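Long-range contacts in aspartate--tRNA(Asp/Asn) ligase (Sulfolobus tokodaii, PDB 1WYD), which charges both tRNA(Asp) and tRNA(Asn) with L-aspartate, first activating the amino acid with ATP and then passing it to the acceptor end of the tRNA: residues M130-K135 with K258-I263; K34-L39 with Q47-K52; T147-G152 with R201-A206; E314-I319 with L346-L351. All blocks are in the same frame, centred on the assembly; numbering follows the deposited sequence.

Interaction 1 of 4, residues M130-K135 with K258-I263; sequences MQAVIK and KEELKI
The flat groups here are two carboxylates, of Glu260 and Glu259, and each presents one oxygen to the ammonium of Lys135. OE1 of Glu260 forms a salt bridge with Lys135 NZ at 3.2 Å, the hydrogen bond within it being weak, while OE2 of Glu259 stays 4.0 Å from the same NZ, close enough only for attraction between opposite charges. The motif is an antiparallel helix pair: the axes of the two short segments approach to 9.0 Å and cross at -141°. The long helix 128-150 is, by topology and family, the motif 1 helix of the class II synthetases. Alanine suits position 132 because it has no bulk to hold the second helix off. Ala132 CA lies 3.7 Å from Glu260 CG, and the two CA atoms are 4.8 Å apart. The stem of the glutamate thus covers the alanine, and a bend at chi2 (72°) turns its acid group away toward the lysine. Lys135 comes in across the glutamate chain, nearly perpendicular to it, its own chain bent at chi3 (-81°). Both acids stand in the first turn of helix 258-264, where the positive end of the helix dipole would probably favour their negative charge. Lys135 also packs on Ile154 of the second subunit, and Gln131 on Val199 of that subunit, so the helix serves the dimer too. Beyond the segment, Glu260 touches Ile136 and Ile263 touches Gln128 of the same helix, to either end. One turn beyond the acids, Ile263 closes the apolar side, its CG2 4.2 Å from Ala132 CB.

Interaction 2 of 4, residues K34-L39 with Q47-K52; sequences KKFIIL and QVVVDK
Lys35 and Ile37 pair with Val50 and Val48 through four backbone hydrogen bonds, two to each pair, the shortest being Val48 N to Ile37 O at 2.7 Å. Between these hydrogen-bonded pairs lies the non-hydrogen-bonded pair Phe36 and Val49, where Phe36 CA approaches Val48 O at 3.5 Å in a CA-H...O contact. This is an antiparallel beta hairpin of the OB-fold barrel. Apolar contacts line both faces. On one, Ile37 CD1 touches Val50 CG2 (4.0 Å) and the branched side chain of Val48; on the other, Phe36, its CG anti to the carbonyl carbon (chi1 -72°), lays its ring alongside Val49, CE2 to CG2 3.7 Å. Beta-branched residues suit such extended strands. Charge gathers at the open end, where Lys34 runs beside Asp51, its NZ 3.4 Å from Asp51 CB but 4.5 Å from OD2, too far for a salt bridge. Cutting Lys34 back to an alanine is likely to leave Asp51 without this nearby positive charge and to uncover Val49 CG1, which the lysine CD now touches. Lys35 is buried, and its NZ forms a salt bridge with Asp30. Strand 18-31 flanks strand 34-41, and strand 85-89 runs parallel to strand 44-50; helix 57-60 packs on Lys35 and Val50.

Interaction 3 of 4, residues T147-G152 with R201-A206; sequences TLYKEG and RVFEVA
Arg201, at the start of strand 201-209, reaches the turn that follows helix 128-150, at Glu151. Its chain is extended from CG to NE and sends NH1 to Glu151 O, 2.9 Å away, in a hydrogen bond with an N-H...O angle of 147°. The oxygen lies in the guanidinium plane, at its edge, and NH1 lies in the carbonyl plane. Arginine suits a helix C terminus, where its charge would probably be favoured by the negative end of the helix dipole. Arg201 CB also meets Gly152 O at 3.6 Å. Gly152, with positive phi, is the C-prime residue of the Schellman motif that ends the helix. Two residues on, Phe203 fills the angle between helix and strand. With CG set between its backbone N and carbonyl carbon (chi1 64°), its ring passes under Leu148, whose CD1 stands over one face 4.3 Å from the ring centroid, a CH-pi contact. The ring edge turns toward the face of Tyr149 in an offset edge-to-face pair, planes at 67° and centroids 5.8 Å apart; Phe203 CZ comes within 3.9 Å of Tyr149 CE1. In class II terms, the motif 1 helix here meets a motif 2 strand. Lys142 of the second subunit makes a cation-pi contact with Tyr149, and Lys42 NZ of that subunit is hydrogen-bonded to Gly152 O. Strand 222-231 runs beside strand 201-209, and helix 235-256 covers Leu148.

Interaction 4 of 4, residues E314-I319 with L346-L351; sequences EDLYFI and LIYKFL
Ile347 lies against one face of the Tyr317 ring, its CB 3.9 Å from the ring centroid in a CH-pi contact. The sheet's other face repeats the theme: Leu346 CD1 stands over the Phe318 ring, also 3.9 Å from its centroid, and Leu316 CD1 reaches the edge of the Tyr348 ring at CD2, 4.0 Å away. Bulky apolar and aromatic residues suit both faces, because helix 302-312 packs on Tyr317 and Ile347 while helices 235-256 and 401-409 cover the opposite side. Underneath, the backbones pair in antiparallel fashion, Ile347 N donating to Tyr317 O at 2.8 Å and Tyr317 N returning a bond to Ile347 O. These are neighbouring strands of the antiparallel sheet that forms the class II catalytic core. The side chain of Ile347 is about 4 Å from that of Glu352, a predicted magnesium and ATP ligand. Lys349 and Phe350 form the two-residue turn between strands 343-348 and 351-358. Tyr317 ties itself to this turn: chi1 of 57° swings the ring across Ile347, and its OH donates to Lys349 O at 3.1 Å. A phenylalanine replacing Tyr317 would probably leave the carbonyl of Lys349 without its hydroxyl donor and the turn less firmly held to the strand. At the polar edge the side chains of Asp315 and Lys349 run alongside each other and join in a long salt bridge, OD1 to NZ 3.7 Å. Asp315 OD2 has a weak hydrogen bond from Asn309, and Tyr348 OH is hydrogen-bonded to Tyr266 OH.

In the fold
From the N terminus, interaction 2 closes first, a short hairpin loop within the OB-fold domain. The chain then enters the class II catalytic region, where interaction 1 opens on helix 128-150 and closes only at 258-263. Interaction 3 is nested inside that long loop: it leaves the same helix near its other end and joins it to strand 201-209. Interaction 4 follows in series, bringing together 314-319 and 346-351. No two contacts cross. Helix 128-150 thus links interactions 1 and 3, both of which touch the second subunit, while interactions 3 and 4 reach the same mixed sheet, their centres 23 Å apart.

Interaction 1 of 4, residues M130-K135 with K258-I263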
# COMPACT_ATOMS: atom_id res chain seq x y z
N MET B 130 -9.99 19.70 -2.86
CA MET B 130 -9.18 18.74 -2.13
C MET B 130 -9.76 17.35 -2.33
O MET B 130 -9.03 16.38 -2.59
CB MET B 130 -9.12 19.09 -0.64
CG MET B 130 -8.21 20.25 -0.35
SD MET B 130 -6.54 19.99 -1.05
CE MET B 130 -6.14 21.79 -1.61
N GLN B 131 -11.08 17.27 -2.21
CA GLN B 131 -11.79 16.04 -2.54
C GLN B 131 -11.36 15.46 -3.88
O GLN B 131 -11.11 14.26 -3.97
CB GLN B 131 -13.31 16.27 -2.49
CG GLN B 131 -13.78 16.31 -1.08
CD GLN B 131 -15.20 15.86 -0.86
OE1 GLN B 131 -15.94 16.51 -0.12
NE2 GLN B 131 -15.59 14.74 -1.45
N ALA B 132 -11.18 16.31 -4.89
CA ALA B 132 -10.74 15.87 -6.23
C ALA B 132 -9.31 15.32 -6.20
O ALA B 132 -8.98 14.35 -6.90
CB ALA B 132 -10.84 17.01 -7.22
N VAL B 133 -8.47 15.93 -5.37
CA VAL B 133 -7.10 15.46 -5.19
C VAL B 133 -7.11 14.07 -4.58
O VAL B 133 -6.40 13.18 -5.02
CB VAL B 133 -6.26 16.46 -4.35
CG1 VAL B 133 -4.82 15.99 -4.20
CG2 VAL B 133 -6.31 17.81 -5.00
N ILE B 134 -7.95 13.88 -3.58
CA ILE B 134 -7.97 12.64 -2.82
C ILE B 134 -8.44 11.53 -3.76
O ILE B 134 -7.89 10.42 -3.78
CB ILE B 134 -8.94 12.83 -1.62
CG1 ILE B 134 -8.34 13.82 -0.62
CG2 ILE B 134 -9.31 11.48 -1.02
CD1 ILE B 134 -9.21 14.12 0.62
N LYS B 135 -9.43 11.85 -4.56
CA LYS B 135 -9.95 10.92 -5.57
C LYS B 135 -8.95 10.53 -6.65
O LYS B 135 -8.84 9.36 -7.00
CB LYS B 135 -11.26 11.44 -6.16
CG LYS B 135 -12.41 11.22 -5.20
CD LYS B 135 -13.78 11.67 -5.74
CE LYS B 135 -13.99 13.15 -5.60
NZ LYS B 135 -15.43 13.53 -5.86
N LYS B 258 -12.59 12.70 -15.03
CA LYS B 258 -12.99 13.81 -15.90
C LYS B 258 -13.51 14.95 -15.06
O LYS B 258 -13.08 16.10 -15.23
CB LYS B 258 -14.14 13.33 -16.79
CG LYS B 258 -14.20 13.91 -18.18
CD LYS B 258 -15.42 13.33 -18.94
CE LYS B 258 -15.93 14.28 -20.05
NZ LYS B 258 -17.26 13.83 -20.62
N GLU B 259 -14.42 14.60 -14.15
CA GLU B 259 -15.11 15.53 -13.26
C GLU B 259 -14.13 16.20 -12.29
O GLU B 259 -14.20 17.41 -12.04
CB GLU B 259 -16.29 14.80 -12.56
CG GLU B 259 -17.12 15.59 -11.56
CD GLU B 259 -17.47 14.78 -10.29
OE1 GLU B 259 -18.22 13.76 -10.40
OE2 GLU B 259 -17.00 15.16 -9.17
N GLU B 260 -13.16 15.43 -11.81
CA GLU B 260 -12.18 15.90 -10.84
C GLU B 260 -11.22 16.89 -11.49
O GLU B 260 -10.97 17.97 -10.95
CB GLU B 260 -11.44 14.72 -10.20
CG GLU B 260 -12.22 13.98 -9.11
CD GLU B 260 -13.38 13.12 -9.62
OE1 GLU B 260 -14.31 12.83 -8.79
OE2 GLU B 260 -13.38 12.74 -10.82
N LEU B 261 -10.75 16.55 -12.68
CA LEU B 261 -9.95 17.47 -13.48
C LEU B 261 -10.68 18.79 -13.80
O LEU B 261 -10.07 19.90 -13.83
CB LEU B 261 -9.49 16.79 -14.76
CG LEU B 261 -8.40 15.72 -14.62
CD1 LEU B 261 -8.26 14.95 -15.89
CD2 LEU B 261 -7.04 16.35 -14.24
N LYS B 262 -11.98 18.66 -14.05
CA LYS B 262 -12.86 19.79 -14.30
C LYS B 262 -12.84 20.73 -13.08
O LYS B 262 -12.49 21.89 -13.21
CB LYS B 262 -14.26 19.29 -14.65
CG LYS B 262 -15.11 20.23 -15.47
CD LYS B 262 -16.62 20.12 -15.12
CE LYS B 262 -17.41 21.34 -15.65
NZ LYS B 262 -18.87 21.33 -15.34
N ILE B 263 -13.16 20.21 -11.91
CA ILE B 263 -13.04 20.98 -10.66
C ILE B 263 -11.66 21.63 -10.47
O ILE B 263 -11.55 22.73 -9.92
CB ILE B 263 -13.37 20.09 -9.45
CG1 ILE B 263 -14.89 19.83 -9.41
CG2 ILE B 263 -12.81 20.66 -8.12
CD1 ILE B 263 -15.23 18.45 -8.95

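Interaction 2 of 4, residues K34-L39 with Q47-K52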
# COMPACT_ATOMS: atom_id res chain seq x y z
N LYS B 34 -38.95 30.28 0.64
CA LYS B 34 -38.41 28.91 0.51
C LYS B 34 -36.97 28.83 1.02
O LYS B 34 -36.20 29.78 0.87
CB LYS B 34 -38.47 28.42 -0.93
CG LYS B 34 -39.87 28.14 -1.40
CD LYS B 34 -39.90 27.87 -2.89
CE LYS B 34 -41.08 26.99 -3.23
NZ LYS B 34 -42.33 27.40 -2.50
N LYS B 35 -36.66 27.70 1.64
CA LYS B 35 -35.31 27.42 2.12
C LYS B 35 -34.62 26.50 1.13
O LYS B 35 -35.12 25.43 0.79
CB LYS B 35 -35.35 26.73 3.49
CG LYS B 35 -33.95 26.42 4.05
CD LYS B 35 -33.89 26.48 5.58
CE LYS B 35 -34.45 27.80 6.16
NZ LYS B 35 -33.41 28.85 6.34
N PHE B 36 -33.45 26.93 0.67
CA PHE B 36 -32.68 26.13 -0.24
C PHE B 36 -31.47 25.52 0.48
O PHE B 36 -30.69 26.24 1.07
CB PHE B 36 -32.25 26.98 -1.43
CG PHE B 36 -33.38 27.31 -2.36
CD1 PHE B 36 -34.08 28.50 -2.23
CD2 PHE B 36 -33.74 26.44 -3.37
CE1 PHE B 36 -35.13 28.83 -3.09
CE2 PHE B 36 -34.79 26.75 -4.24
CZ PHE B 36 -35.49 27.94 -4.10
N ILE B 37 -31.35 24.20 0.46
CA ILE B 37 -30.18 23.56 1.02
C ILE B 37 -29.36 22.92 -0.08
O ILE B 37 -29.84 22.00 -0.71
CB ILE B 37 -30.59 22.46 2.06
CG1 ILE B 37 -31.67 22.97 3.01
CG2 ILE B 37 -29.37 22.01 2.85
CD1 ILE B 37 -32.20 21.91 3.92
N ILE B 38 -28.14 23.42 -0.31
CA ILE B 38 -27.19 22.65 -1.10
C ILE B 38 -26.62 21.57 -0.15
O ILE B 38 -26.01 21.87 0.89
CB ILE B 38 -26.07 23.53 -1.76
CG1 ILE B 38 -26.60 24.71 -2.58
CG2 ILE B 38 -25.14 22.68 -2.64
CD1 ILE B 38 -27.78 24.44 -3.51
N LEU B 39 -26.88 20.32 -0.51
CA LEU B 39 -26.39 19.18 0.23
C LEU B 39 -25.17 18.61 -0.47
O LEU B 39 -25.06 18.70 -1.71
CB LEU B 39 -27.48 18.12 0.37
CG LEU B 39 -27.20 16.89 1.23
CD1 LEU B 39 -27.30 17.23 2.72
CD2 LEU B 39 -28.21 15.82 0.86
N GLN B 47 -29.33 19.95 -4.73
CA GLN B 47 -30.13 21.10 -4.28
C GLN B 47 -31.39 20.54 -3.67
O GLN B 47 -32.10 19.78 -4.32
CB GLN B 47 -30.49 22.01 -5.48
CG GLN B 47 -31.34 23.24 -5.16
CD GLN B 47 -31.44 24.20 -6.36
OE1 GLN B 47 -32.46 24.24 -7.07
NE2 GLN B 47 -30.37 24.98 -6.57
N VAL B 48 -31.67 20.90 -2.43
CA VAL B 48 -32.94 20.54 -1.85
C VAL B 48 -33.75 21.79 -1.53
O VAL B 48 -33.19 22.83 -1.19
CB VAL B 48 -32.85 19.46 -0.66
CG1 VAL B 48 -31.43 18.95 -0.44
CG2 VAL B 48 -33.52 19.88 0.66
N VAL B 49 -35.06 21.68 -1.68
CA VAL B 49 -35.99 22.76 -1.38
C VAL B 49 -36.92 22.34 -0.22
O VAL B 49 -37.35 21.19 -0.11
CB VAL B 49 -36.79 23.20 -2.66
CG1 VAL B 49 -37.43 24.58 -2.48
CG2 VAL B 49 -35.89 23.22 -3.89
N VAL B 50 -37.17 23.29 0.67
CA VAL B 50 -38.13 23.12 1.76
C VAL B 50 -39.05 24.32 1.66
O VAL B 50 -38.65 25.44 2.01
CB VAL B 50 -37.45 23.15 3.17
CG1 VAL B 50 -38.29 22.38 4.17
CG2 VAL B 50 -36.04 22.59 3.13
N ASP B 51 -40.27 24.11 1.16
CA ASP B 51 -41.23 25.20 1.10
C ASP B 51 -41.89 25.40 2.46
O ASP B 51 -41.75 24.56 3.35
CB ASP B 51 -42.24 25.09 -0.06
CG ASP B 51 -42.91 23.73 -0.17
OD1 ASP B 51 -43.34 23.20 0.88
OD2 ASP B 51 -43.06 23.14 -1.28
N LYS B 52 -42.58 26.53 2.59
CA LYS B 52 -43.17 26.96 3.86
C LYS B 52 -44.04 25.90 4.55
O LYS B 52 -43.95 25.73 5.76
CB LYS B 52 -43.97 28.26 3.66
CG LYS B 52 -43.10 29.54 3.62
CD LYS B 52 -42.83 30.12 5.03
CE LYS B 52 -41.69 31.16 5.04
NZ LYS B 52 -41.46 31.78 6.39

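Interaction 3 of 4, residues T147-G152 with R201-A206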
# COMPACT_ATOMS: atom_id res chain seq x y z
N THR B 147 -1.19 -1.83 -14.42
CA THR B 147 -0.14 -1.99 -15.41
C THR B 147 0.87 -3.03 -14.98
O THR B 147 1.33 -3.85 -15.79
CB THR B 147 0.59 -0.65 -15.67
OG1 THR B 147 -0.35 0.28 -16.19
CG2 THR B 147 1.58 -0.77 -16.85
N LEU B 148 1.19 -3.00 -13.68
CA LEU B 148 2.22 -3.86 -13.12
C LEU B 148 1.80 -5.33 -13.07
O LEU B 148 2.64 -6.22 -13.33
CB LEU B 148 2.66 -3.34 -11.75
CG LEU B 148 3.60 -2.16 -11.93
CD1 LEU B 148 3.55 -1.28 -10.69
CD2 LEU B 148 5.01 -2.64 -12.25
N TYR B 149 0.52 -5.57 -12.72
CA TYR B 149 -0.05 -6.91 -12.68
C TYR B 149 -0.06 -7.49 -14.07
O TYR B 149 0.18 -8.67 -14.23
CB TYR B 149 -1.52 -6.91 -12.20
CG TYR B 149 -1.78 -6.49 -10.79
CD1 TYR B 149 -1.02 -7.00 -9.73
CD2 TYR B 149 -2.80 -5.58 -10.50
CE1 TYR B 149 -1.27 -6.60 -8.41
CE2 TYR B 149 -3.07 -5.17 -9.16
CZ TYR B 149 -2.29 -5.68 -8.13
OH TYR B 149 -2.53 -5.31 -6.80
N LYS B 150 -0.34 -6.65 -15.06
CA LYS B 150 -0.31 -7.09 -16.47
C LYS B 150 1.07 -7.59 -16.86
O LYS B 150 1.19 -8.44 -17.74
CB LYS B 150 -0.75 -5.96 -17.40
CG LYS B 150 -1.38 -6.40 -18.71
CD LYS B 150 -1.44 -5.28 -19.80
CE LYS B 150 -2.45 -4.15 -19.47
NZ LYS B 150 -3.82 -4.59 -18.97
N GLU B 151 2.12 -7.09 -16.20
CA GLU B 151 3.49 -7.50 -16.54
C GLU B 151 3.97 -8.59 -15.60
O GLU B 151 5.13 -9.00 -15.63
CB GLU B 151 4.46 -6.33 -16.49
CG GLU B 151 4.05 -5.12 -17.33
CD GLU B 151 4.18 -5.38 -18.83
OE1 GLU B 151 3.39 -4.80 -19.60
OE2 GLU B 151 5.06 -6.17 -19.23
N GLY B 152 3.04 -9.09 -14.80
CA GLY B 152 3.34 -10.10 -13.81
C GLY B 152 4.18 -9.61 -12.63
O GLY B 152 4.95 -10.38 -12.07
N ARG B 201 9.93 -10.09 -10.12
CA ARG B 201 9.21 -8.86 -10.48
C ARG B 201 8.36 -8.35 -9.34
O ARG B 201 7.34 -8.93 -9.06
CB ARG B 201 8.34 -9.09 -11.74
CG ARG B 201 9.18 -9.51 -12.96
CD ARG B 201 8.41 -9.45 -14.33
NE ARG B 201 9.30 -9.44 -15.51
CZ ARG B 201 8.87 -9.46 -16.79
NH1 ARG B 201 7.56 -9.54 -17.07
NH2 ARG B 201 9.76 -9.42 -17.79
N VAL B 202 8.75 -7.22 -8.72
CA VAL B 202 8.08 -6.79 -7.48
C VAL B 202 7.76 -5.31 -7.42
O VAL B 202 8.52 -4.50 -7.86
CB VAL B 202 8.96 -7.13 -6.26
CG1 VAL B 202 9.10 -8.62 -6.14
CG2 VAL B 202 10.34 -6.43 -6.37
N PHE B 203 6.64 -4.93 -6.85
CA PHE B 203 6.50 -3.52 -6.50
C PHE B 203 6.09 -3.32 -5.03
O PHE B 203 5.57 -4.23 -4.40
CB PHE B 203 5.52 -2.80 -7.38
CG PHE B 203 4.10 -3.30 -7.27
CD1 PHE B 203 3.64 -4.41 -8.03
CD2 PHE B 203 3.17 -2.59 -6.51
CE1 PHE B 203 2.32 -4.84 -7.92
CE2 PHE B 203 1.86 -3.01 -6.46
CZ PHE B 203 1.43 -4.12 -7.19
N GLU B 204 6.26 -2.08 -4.55
CA GLU B 204 5.69 -1.70 -3.29
C GLU B 204 5.28 -0.23 -3.32
O GLU B 204 5.99 0.62 -3.84
CB GLU B 204 6.71 -2.06 -2.19
CG GLU B 204 6.68 -1.22 -0.93
CD GLU B 204 7.38 -1.87 0.26
OE1 GLU B 204 8.50 -2.40 0.10
OE2 GLU B 204 6.83 -1.84 1.35
N VAL B 205 4.11 0.07 -2.79
CA VAL B 205 3.70 1.44 -2.59
C VAL B 205 3.60 1.53 -1.05
O VAL B 205 2.84 0.77 -0.44
CB VAL B 205 2.31 1.73 -3.20
CG1 VAL B 205 2.00 3.19 -3.16
CG2 VAL B 205 2.22 1.27 -4.65
N ALA B 206 4.33 2.45 -0.43
CA ALA B 206 4.40 2.45 1.05
C ALA B 206 5.14 3.67 1.57
O ALA B 206 5.91 4.30 0.83
CB ALA B 206 5.08 1.21 1.52

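Interaction 4 of 4, residues E314-I319 with L346-L351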
# COMPACT_ATOMS: atom_id res chain seq x y z
N GLU B 314 9.68 20.40 -24.03
CA GLU B 314 9.09 19.20 -23.47
C GLU B 314 8.93 19.42 -21.98
O GLU B 314 9.84 19.92 -21.31
CB GLU B 314 10.00 17.99 -23.70
CG GLU B 314 10.35 17.72 -25.15
CD GLU B 314 9.31 16.89 -25.87
OE1 GLU B 314 8.13 16.89 -25.45
OE2 GLU B 314 9.66 16.24 -26.87
N ASP B 315 7.75 19.07 -21.47
CA ASP B 315 7.48 19.09 -20.03
C ASP B 315 7.91 17.79 -19.37
O ASP B 315 8.10 17.73 -18.16
CB ASP B 315 5.98 19.30 -19.78
CG ASP B 315 5.54 20.74 -20.01
OD1 ASP B 315 4.32 21.00 -19.91
OD2 ASP B 315 6.34 21.68 -20.28
N LEU B 316 8.07 16.74 -20.17
CA LEU B 316 8.25 15.41 -19.64
C LEU B 316 9.41 14.74 -20.34
O LEU B 316 9.31 14.35 -21.52
CB LEU B 316 6.95 14.63 -19.79
CG LEU B 316 6.74 13.38 -18.96
CD1 LEU B 316 6.56 13.72 -17.49
CD2 LEU B 316 5.56 12.60 -19.53
N TYR B 317 10.53 14.65 -19.63
CA TYR B 317 11.74 14.10 -20.18
C TYR B 317 12.54 13.34 -19.11
O TYR B 317 12.47 13.65 -17.90
CB TYR B 317 12.56 15.25 -20.79
CG TYR B 317 12.89 16.36 -19.83
CD1 TYR B 317 14.15 16.46 -19.27
CD2 TYR B 317 11.94 17.30 -19.47
CE1 TYR B 317 14.47 17.47 -18.37
CE2 TYR B 317 12.24 18.31 -18.58
CZ TYR B 317 13.52 18.40 -18.02
OH TYR B 317 13.83 19.42 -17.11
N PHE B 318 13.29 12.33 -19.54
CA PHE B 318 14.26 11.65 -18.68
C PHE B 318 15.62 12.34 -18.77
O PHE B 318 16.06 12.70 -19.86
CB PHE B 318 14.50 10.22 -19.19
CG PHE B 318 13.36 9.26 -18.99
CD1 PHE B 318 12.65 8.79 -20.08
CD2 PHE B 318 13.07 8.73 -17.72
CE1 PHE B 318 11.62 7.85 -19.90
CE2 PHE B 318 12.05 7.80 -17.54
CZ PHE B 318 11.32 7.36 -18.62
N ILE B 319 16.31 12.51 -17.64
CA ILE B 319 17.74 12.74 -17.68
C ILE B 319 18.51 11.45 -17.33
O ILE B 319 18.63 11.07 -16.15
CB ILE B 319 18.19 13.87 -16.78
CG1 ILE B 319 17.45 15.16 -17.11
CG2 ILE B 319 19.68 14.09 -16.98
CD1 ILE B 319 17.96 16.34 -16.27
N LEU B 346 13.39 10.92 -14.04
CA LEU B 346 12.29 11.45 -14.83
C LEU B 346 11.85 12.78 -14.26
O LEU B 346 11.42 12.86 -13.10
CB LEU B 346 11.09 10.50 -14.91
CG LEU B 346 9.91 11.02 -15.76
CD1 LEU B 346 10.28 11.22 -17.28
CD2 LEU B 346 8.70 10.15 -15.65
N ILE B 347 11.97 13.82 -15.10
CA ILE B 347 11.52 15.17 -14.77
C ILE B 347 10.20 15.52 -15.43
O ILE B 347 10.01 15.30 -16.66
CB ILE B 347 12.56 16.21 -15.22
CG1 ILE B 347 13.99 15.75 -14.90
CG2 ILE B 347 12.22 17.61 -14.66
CD1 ILE B 347 14.35 15.79 -13.40
N TYR B 348 9.31 16.10 -14.63
CA TYR B 348 8.16 16.84 -15.14
C TYR B 348 8.31 18.34 -14.93
O TYR B 348 8.25 18.81 -13.79
CB TYR B 348 6.86 16.37 -14.47
CG TYR B 348 5.68 17.24 -14.82
CD1 TYR B 348 5.13 18.11 -13.88
CD2 TYR B 348 5.11 17.19 -16.09
CE1 TYR B 348 4.03 18.90 -14.20
CE2 TYR B 348 4.03 17.99 -16.40
CZ TYR B 348 3.49 18.83 -15.45
OH TYR B 348 2.39 19.62 -15.78
N LYS B 349 8.45 19.07 -16.03
CA LYS B 349 8.88 20.49 -16.07
C LYS B 349 10.18 20.77 -15.30
O LYS B 349 11.26 20.65 -15.84
CB LYS B 349 7.74 21.44 -15.66
CG LYS B 349 6.53 21.32 -16.58
CD LYS B 349 5.53 22.44 -16.41
CE LYS B 349 4.26 22.06 -17.18
NZ LYS B 349 3.10 22.98 -17.02
N PHE B 350 10.09 21.13 -14.02
CA PHE B 350 11.29 21.29 -13.21
C PHE B 350 11.22 20.46 -11.93
O PHE B 350 11.89 20.78 -10.94
CB PHE B 350 11.51 22.77 -12.85
CG PHE B 350 10.36 23.38 -12.09
CD1 PHE B 350 9.36 24.07 -12.77
CD2 PHE B 350 10.28 23.25 -10.70
CE1 PHE B 350 8.27 24.63 -12.08
CE2 PHE B 350 9.20 23.79 -10.01
CZ PHE B 350 8.18 24.48 -10.70
N LEU B 351 10.43 19.39 -11.92
CA LEU B 351 10.34 18.56 -10.72
C LEU B 351 10.77 17.13 -11.00
O LEU B 351 10.41 16.56 -12.04
CB LEU B 351 8.91 18.61 -10.17
CG LEU B 351 8.56 17.98 -8.82
CD1 LEU B 351 9.23 18.69 -7.56
CD2 LEU B 351 7.07 18.00 -8.74